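Side-chain contact in protein F1 (Vaccinia virus ankara, PDB 4D2M), which binds the BH3 segment of pro-apoptotic Bim and so probably blocks apoptosis of the infected cell, like its Bcl-2 relatives: residues K95-Y100 / T141-T146. The protein carries 1 engineered substitution. Sequence-based numbering, arbitrary orientation.
Sequences KVSNDY and TISFIT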
loop_
_atom_site.group_PDB
_atom_site.type_symbol
_atom_site.label_atom_id
_atom_site.label_comp_id
_atom_site.label_asym_id
_atom_site.label_seq_id
_atom_site.Cartn_x
_atom_site.Cartn_y
_atom_site.Cartn_z
ATOM N N LYS A 95 -16.505 -22.210 -14.002
ATOM C CA LYS A 95 -16.417 -23.595 -14.448
ATOM C C LYS A 95 -15.030 -24.171 -14.171
ATOM O O LYS A 95 -14.903 -25.289 -13.673
ATOM C CB LYS A 95 -16.738 -23.702 -15.938
ATOM C CG LYS A 95 -16.952 -25.132 -16.411
ATOM C CD LYS A 95 -17.327 -25.193 -17.881
ATOM C CE LYS A 95 -17.674 -26.615 -18.302
ATOM N NZ LYS A 95 -16.563 -27.570 -18.029
ATOM N N VAL A 96 -13.995 -23.403 -14.500
ATOM C CA VAL A 96 -12.619 -23.801 -14.221
ATOM C C VAL A 96 -12.444 -23.985 -12.715
ATOM O O VAL A 96 -11.887 -24.984 -12.270
ATOM C CB VAL A 96 -11.606 -22.751 -14.777
ATOM C CG1 VAL A 96 -10.167 -22.985 -14.272
ATOM C CG2 VAL A 96 -11.631 -22.763 -16.295
ATOM N N SER A 97 -12.951 -23.034 -11.936
ATOM C CA SER A 97 -12.814 -23.093 -10.485
ATOM C C SER A 97 -13.513 -24.319 -9.905
ATOM O O SER A 97 -13.038 -24.912 -8.936
ATOM C CB SER A 97 -13.365 -21.820 -9.840
ATOM O OG SER A 97 -12.562 -20.700 -10.167
ATOM N N ASN A 98 -14.638 -24.698 -10.500
ATOM C CA ASN A 98 -15.378 -25.872 -10.048
ATOM C C ASN A 98 -14.723 -27.164 -10.521
ATOM O O ASN A 98 -14.505 -28.082 -9.734
ATOM C CB ASN A 98 -16.826 -25.814 -10.537
ATOM C CG ASN A 98 -17.591 -24.643 -9.955
ATOM O OD1 ASN A 98 -17.370 -24.250 -8.810
ATOM N ND2 ASN A 98 -18.495 -24.076 -10.746
ATOM N N ASP A 99 -14.413 -27.225 -11.813
ATOM C CA ASP A 99 -13.804 -28.409 -12.411
ATOM C C ASP A 99 -12.463 -28.753 -11.773
ATOM O O ASP A 99 -12.163 -29.924 -11.538
ATOM C CB ASP A 99 -13.617 -28.202 -13.916
ATOM C CG ASP A 99 -14.923 -28.296 -14.688
ATOM O OD1 ASP A 99 -15.997 -28.371 -14.049
ATOM O OD2 ASP A 99 -14.876 -28.287 -15.936
ATOM N N TYR A 100 -11.663 -27.727 -11.496
ATOM C CA TYR A 100 -10.313 -27.914 -10.969
ATOM C C TYR A 100 -10.208 -27.452 -9.519
ATOM O O TYR A 100 -9.140 -27.045 -9.063
ATOM C CB TYR A 100 -9.307 -27.163 -11.842
ATOM C CG TYR A 100 -9.287 -27.650 -13.271
ATOM C CD1 TYR A 100 -8.490 -28.724 -13.644
ATOM C CD2 TYR A 100 -10.073 -27.048 -14.243
ATOM C CE1 TYR A 100 -8.471 -29.178 -14.946
ATOM C CE2 TYR A 100 -10.060 -27.497 -15.550
ATOM C CZ TYR A 100 -9.256 -28.562 -15.895
ATOM O OH TYR A 100 -9.237 -29.016 -17.193
ATOM N N THR A 141 -5.383 -18.991 -14.257
ATOM C CA THR A 141 -4.644 -18.078 -13.393
ATOM C C THR A 141 -5.606 -17.166 -12.639
ATOM O O THR A 141 -5.439 -16.925 -11.447
ATOM C CB THR A 141 -3.648 -17.217 -14.187
ATOM O OG1 THR A 141 -2.764 -18.066 -14.929
ATOM C CG2 THR A 141 -2.831 -16.347 -13.243
ATOM N N ILE A 142 -6.608 -16.654 -13.344
ATOM C CA ILE A 142 -7.636 -15.840 -12.715
ATOM C C ILE A 142 -8.309 -16.626 -11.593
ATOM O O ILE A 142 -8.469 -16.121 -10.482
ATOM C CB ILE A 142 -8.694 -15.380 -13.737
ATOM C CG1 ILE A 142 -8.048 -14.471 -14.786
ATOM C CG2 ILE A 142 -9.831 -14.634 -13.043
ATOM C CD1 ILE A 142 -8.910 -14.226 -16.014
ATOM N N SER A 143 -8.692 -17.863 -11.888
ATOM C CA SER A 143 -9.352 -18.714 -10.904
ATOM C C SER A 143 -8.457 -18.947 -9.691
ATOM O O SER A 143 -8.924 -18.918 -8.554
ATOM C CB SER A 143 -9.751 -20.053 -11.530
ATOM O OG SER A 143 -10.833 -19.893 -12.433
ATOM N N PHE A 144 -7.172 -19.175 -9.930
ATOM C CA PHE A 144 -6.238 -19.391 -8.832
ATOM C C PHE A 144 -6.073 -18.120 -8.000
ATOM O O PHE A 144 -6.123 -18.170 -6.772
ATOM C CB PHE A 144 -4.879 -19.857 -9.352
ATOM C CG PHE A 144 -3.849 -20.012 -8.272
ATOM C CD1 PHE A 144 -3.939 -21.047 -7.357
ATOM C CD2 PHE A 144 -2.799 -19.118 -8.164
ATOM C CE1 PHE A 144 -2.999 -21.190 -6.358
ATOM C CE2 PHE A 144 -1.854 -19.256 -7.167
ATOM C CZ PHE A 144 -1.954 -20.292 -6.264
ATOM N N ILE A 145 -5.886 -16.985 -8.669
ATOM C CA ILE A 145 -5.732 -15.707 -7.978
ATOM C C ILE A 145 -7.000 -15.369 -7.201
ATOM O O ILE A 145 -6.934 -14.810 -6.106
ATOM C CB ILE A 145 -5.411 -14.555 -8.962
ATOM C CG1 ILE A 145 -4.034 -14.760 -9.603
ATOM C CG2 ILE A 145 -5.462 -13.194 -8.260
ATOM C CD1 ILE A 145 -2.875 -14.757 -8.627
ATOM N N THR A 146 -8.150 -15.703 -7.776
ATOM C CA THR A 146 -9.420 -15.487 -7.102
ATOM C C THR A 146 -9.471 -16.305 -5.815
ATOM O O THR A 146 -9.936 -15.823 -4.787
ATOM C CB THR A 146 -10.607 -15.863 -8.005
ATOM O OG1 THR A 146 -10.557 -15.081 -9.204
ATOM C CG2 THR A 146 -11.928 -15.612 -7.295
HETATM O O HOH W 1 -11.014 -20.347 -7.821
#
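Helices 80-99 and 135-150 approach closely at a pair of serines, with the CA atoms of S97 and S143 5.6 Å apart. The small side chains permit this short spacing. S143 CB points toward 95-100, and its hydroxyl lies between V96 and S97. S97 OG is 3.0 Å from S143 OG and 3.2 Å from S143 CB. Each hydroxyl hydrogen-bonds to the carbonyl oxygen of C93, one turn back on the helix of S97. For S97, chi1 of -68° turns OG back along its own helix to that oxygen. One backbone oxygen therefore serves both helices. A water adds a second link, donating to S97 OG at 2.8 Å and to S143 O at 2.6 Å. The apolar side is V96. With chi1 169°, its CG1 lies anti to the backbone N, and this branch reaches S143, 3.7 Å from OG and 4.0 Å from CB. The contact joins the C-terminal end of helix 80-99 to the middle of helix 135-150, within the helical bundle of a Bcl-2-like fold. The bound Bim peptide packs on V96 and F144, so both helices contribute to its binding surface. Helix 101-111 touches S143 through M104 and F144 through M104, M107 and A111.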